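Local coordinates for ATP-dependent CLP protease, putative (Plasmodium falciparum, PDB 2F6I), which is the catalytic domain of a ClpP-type serine protease that probably cuts proteins into small peptides together with an ATP-driven partner, at residues C[169-172]-C[173-177]; C[89-92]-C[93-97]. All coordinates share one frame; numbering follows the deposited sequence.

Contact 1: C[169-172]-C[173-177]; sequences TNQT and VETIE
Thr172 and Thr175 meet through their hydroxyls because of their first torsions. In Thr172, OG1 sits between the backbone N and the carbonyl carbon (chi1 69°). In Thr175, OG1 lies beside its own backbone N, anti to the carbonyl carbon (chi1 -63°). The two side chains cross at about a right angle, and Thr172 OG1 and Thr175 OG1 form a hydrogen bond of 3.0 Å. Either could be the donor. The bend of Gln171 at chi2 carries its amide toward the same place. A water there binds three groups: it donates to Gln171 OE1 at 2.6 Å, accepts from Thr172 N at 2.8 Å, and bonds Thr175 OG1 at 2.7 Å. The methyl Thr175 CG2 lies close to the amide oxygen of Gln171.

Thr172 is the N-cap of helix 173-181, which follows helix 151-169 after a short turn with positive phi at Asn170. The first turn of the new helix is closed by Ile176 N, which donates to Thr172 O at 3.0 Å in a nearly straight bond (172°). Glu174 folds back, and its OE1 comes near Thr172 CB. The side chain of Ile176 is about 9 Å from that of His134, the predicted active-site histidine.

The apolar side is carried by Ile176. Its CD1 reaches Gln171 CB at 3.5 Å, and the two side chains cross at about a right angle. Thr169 OG1 is farther from this methyl, at 4.0 Å; that hydroxyl bonds Leu165 O and weakly accepts from Gln171 N. Tyr162 and Leu165 of helix 151-169 and Tyr194 of helix 188-194 also touch Ile176.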
# COMPACT_ATOMS: atom_id res chain seq x y z
N THR C 169 -23.23 -12.98 -40.53
CA THR C 169 -22.29 -13.87 -41.21
C THR C 169 -22.93 -15.07 -41.89
O THR C 169 -22.26 -15.81 -42.62
CB THR C 169 -21.24 -14.40 -40.21
OG1 THR C 169 -21.90 -15.12 -39.16
CG2 THR C 169 -20.45 -13.25 -39.61
N ASN C 170 -24.23 -15.27 -41.65
CA ASN C 170 -24.97 -16.38 -42.24
C ASN C 170 -24.63 -17.71 -41.56
O ASN C 170 -25.12 -18.76 -41.96
CB ASN C 170 -24.70 -16.49 -43.74
CG ASN C 170 -25.18 -15.27 -44.50
OD1 ASN C 170 -26.37 -14.94 -44.48
ND2 ASN C 170 -24.25 -14.58 -45.17
N GLN C 171 -23.78 -17.65 -40.54
CA GLN C 171 -23.42 -18.84 -39.80
C GLN C 171 -24.57 -19.11 -38.85
O GLN C 171 -25.35 -18.21 -38.55
CB GLN C 171 -22.14 -18.61 -38.99
CG GLN C 171 -20.91 -18.33 -39.83
CD GLN C 171 -20.58 -19.47 -40.76
OE1 GLN C 171 -20.46 -20.62 -40.34
NE2 GLN C 171 -20.43 -19.15 -42.05
N THR C 172 -24.68 -20.35 -38.39
CA THR C 172 -25.75 -20.70 -37.46
C THR C 172 -25.33 -20.34 -36.04
O THR C 172 -24.13 -20.29 -35.74
CB THR C 172 -26.06 -22.20 -37.51
OG1 THR C 172 -24.96 -22.94 -36.95
CG2 THR C 172 -26.24 -22.66 -38.93
N VAL C 173 -26.31 -20.07 -35.19
CA VAL C 173 -26.02 -19.73 -33.80
C VAL C 173 -25.19 -20.83 -33.13
O VAL C 173 -24.36 -20.55 -32.27
CB VAL C 173 -27.33 -19.52 -33.01
CG1 VAL C 173 -27.03 -19.12 -31.58
CG2 VAL C 173 -28.17 -18.45 -33.68
N GLU C 174 -25.43 -22.07 -33.53
CA GLU C 174 -24.69 -23.21 -32.97
C GLU C 174 -23.21 -23.09 -33.30
O GLU C 174 -22.35 -23.23 -32.43
CB GLU C 174 -25.24 -24.53 -33.52
CG GLU C 174 -26.64 -24.87 -33.06
CD GLU C 174 -27.66 -23.81 -33.42
OE1 GLU C 174 -27.79 -23.50 -34.63
OE2 GLU C 174 -28.32 -23.28 -32.50
N THR C 175 -22.91 -22.85 -34.57
CA THR C 175 -21.53 -22.71 -35.02
C THR C 175 -20.85 -21.56 -34.29
O THR C 175 -19.73 -21.71 -33.79
CB THR C 175 -21.46 -22.45 -36.54
OG1 THR C 175 -22.00 -23.57 -37.24
CG2 THR C 175 -20.02 -22.22 -36.98
N ILE C 176 -21.53 -20.42 -34.22
CA ILE C 176 -20.99 -19.24 -33.55
C ILE C 176 -20.61 -19.56 -32.11
O ILE C 176 -19.49 -19.31 -31.68
CB ILE C 176 -22.01 -18.08 -33.53
CG1 ILE C 176 -22.45 -17.72 -34.95
CG2 ILE C 176 -21.40 -16.86 -32.84
CD1 ILE C 176 -21.33 -17.27 -35.86
N GLU C 177 -21.57 -20.11 -31.37
CA GLU C 177 -21.33 -20.45 -29.97
C GLU C 177 -20.19 -21.45 -29.80
O GLU C 177 -19.31 -21.24 -28.96
CB GLU C 177 -22.61 -20.99 -29.35
CG GLU C 177 -22.45 -21.46 -27.92
CD GLU C 177 -23.75 -21.43 -27.15
OE1 GLU C 177 -24.79 -21.80 -27.74
OE2 GLU C 177 -23.73 -21.04 -25.96
O HOH W 1 -22.51 -21.88 -39.34

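Contact 2: C[89-92]-C[93-97]; sequences LDIF and NYIKS
Asn93 lies one turn after Leu89, and its side chain turns back toward the carbonyl of that residue. Asn93 CB lies 4.0 Å from Leu89 O. Asn93 CG is next, also 4.0 Å from Leu89 O. It lies beside the backbone N of Asn93, anti to the carbonyl carbon, and this chi1 of -65° folds the amide back toward Leu89 O. At the tip, Asn93 ND2 gives a weak, bent hydrogen bond to Leu89 O at 3.2 Å. The backbone Asn93 N bonds Leu89 O at 3.1 Å, with a straighter N-H...O angle of 160°. Leu89 O is thus held by main chain and side chain of one residue.

Ile91 O also takes two donors. Ile95 N donates to Ile91 O at 3.1 Å. Tyr94 N donates to Ile91 O at 3.0 Å from above the carbonyl plane, and both donors come from the same face. Ile95 CG1 packs 3.3 Å from Phe92 O. A water donates to that oxygen and to Ser97 O, and so bridges the last turn to the chain beyond it.

Asn93 O bonds Thr203 of a third subunit, and Leu205 of that subunit packs on Asn93. On the chain's own side, Ile91 and Phe92 touch Leu60 of helix 50-66. Paired i to i+4 and i to i+3 bonds on one carbonyl are common where a helix ends. Here they occur in the last turn of helix 82-94, in the beta-alpha-beta unit of strand 71-77, helix 82-94 and strand 99-104.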
# COMPACT_ATOMS: atom_id res chain seq x y z
N LEU C 89 -24.35 -0.78 -31.37
CA LEU C 89 -24.98 -1.46 -32.49
C LEU C 89 -26.32 -0.79 -32.81
O LEU C 89 -26.64 -0.57 -33.98
CB LEU C 89 -25.19 -2.94 -32.16
CG LEU C 89 -25.44 -3.89 -33.33
CD1 LEU C 89 -24.22 -3.92 -34.23
CD2 LEU C 89 -25.75 -5.29 -32.81
N ASP C 90 -27.10 -0.48 -31.78
CA ASP C 90 -28.39 0.17 -31.97
C ASP C 90 -28.20 1.50 -32.70
O ASP C 90 -28.89 1.79 -33.67
CB ASP C 90 -29.09 0.44 -30.63
CG ASP C 90 -29.88 -0.76 -30.14
OD1 ASP C 90 -30.31 -1.58 -30.98
OD2 ASP C 90 -30.09 -0.87 -28.91
N ILE C 91 -27.25 2.30 -32.21
CA ILE C 91 -26.96 3.60 -32.81
C ILE C 91 -26.53 3.41 -34.26
O ILE C 91 -26.93 4.17 -35.14
CB ILE C 91 -25.85 4.34 -32.02
CG1 ILE C 91 -26.33 4.62 -30.59
CG2 ILE C 91 -25.49 5.65 -32.71
CD1 ILE C 91 -27.60 5.45 -30.51
N PHE C 92 -25.71 2.39 -34.49
CA PHE C 92 -25.22 2.08 -35.82
C PHE C 92 -26.37 2.00 -36.81
O PHE C 92 -26.35 2.64 -37.86
CB PHE C 92 -24.50 0.73 -35.81
CG PHE C 92 -23.01 0.84 -35.98
CD1 PHE C 92 -22.24 1.58 -35.08
CD2 PHE C 92 -22.38 0.18 -37.03
CE1 PHE C 92 -20.86 1.65 -35.23
CE2 PHE C 92 -21.00 0.24 -37.18
CZ PHE C 92 -20.24 0.98 -36.28
N ASN C 93 -27.38 1.20 -36.46
CA ASN C 93 -28.53 1.00 -37.32
C ASN C 93 -29.63 2.04 -37.15
O ASN C 93 -30.66 1.98 -37.82
CB ASN C 93 -29.09 -0.40 -37.09
CG ASN C 93 -28.13 -1.48 -37.53
OD1 ASN C 93 -27.84 -1.64 -38.72
ND2 ASN C 93 -27.61 -2.23 -36.56
N TYR C 94 -29.42 2.99 -36.26
CA TYR C 94 -30.40 4.05 -36.03
C TYR C 94 -30.15 5.19 -37.01
O TYR C 94 -31.09 5.73 -37.60
CB TYR C 94 -30.29 4.57 -34.59
CG TYR C 94 -31.27 5.68 -34.26
CD1 TYR C 94 -30.96 6.63 -33.29
CD2 TYR C 94 -32.50 5.77 -34.90
CE1 TYR C 94 -31.86 7.64 -32.96
CE2 TYR C 94 -33.41 6.78 -34.59
CZ TYR C 94 -33.08 7.72 -33.62
OH TYR C 94 -33.96 8.72 -33.31
N ILE C 95 -28.88 5.55 -37.19
CA ILE C 95 -28.52 6.64 -38.08
C ILE C 95 -28.76 6.29 -39.55
O ILE C 95 -28.76 5.12 -39.93
CB ILE C 95 -27.05 7.06 -37.89
CG1 ILE C 95 -26.11 5.91 -38.24
CG2 ILE C 95 -26.82 7.49 -36.45
CD1 ILE C 95 -24.65 6.27 -38.19
N LYS C 96 -28.95 7.31 -40.37
CA LYS C 96 -29.19 7.13 -41.80
C LYS C 96 -27.91 6.77 -42.54
O LYS C 96 -27.92 5.91 -43.42
CB LYS C 96 -29.80 8.40 -42.40
CG LYS C 96 -31.32 8.44 -42.36
CD LYS C 96 -31.88 8.15 -40.98
CE LYS C 96 -33.39 8.01 -41.00
NZ LYS C 96 -33.94 7.61 -39.67
N SER C 97 -26.81 7.43 -42.18
CA SER C 97 -25.52 7.19 -42.81
C SER C 97 -25.13 5.72 -42.78
O SER C 97 -25.36 5.03 -41.79
CB SER C 97 -24.43 8.01 -42.12
OG SER C 97 -24.67 9.39 -42.21
O HOH W 2 -25.64 2.90 -40.50

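Overall arrangement
From the N terminus, contact 2 comes first. It lies at the C-terminal part of helix 82-94, which links strands 71-77 and 99-104 of the parallel sheet, and it faces helix 50-66 and a third subunit. The chain then runs through strand 99-104, helix 109-116 and strands 123-125 and 130-132 to helix 151-169. Contact 1 follows at the turn from that helix into helix 173-181. Each contact closes only a local turn. They stand in series, neither nested nor crossed. The centres of contact 1 and contact 2 are about 23 Å apart, and the two do not touch. At contact 1, Glu177 makes a salt bridge to Lys152 of a second subunit.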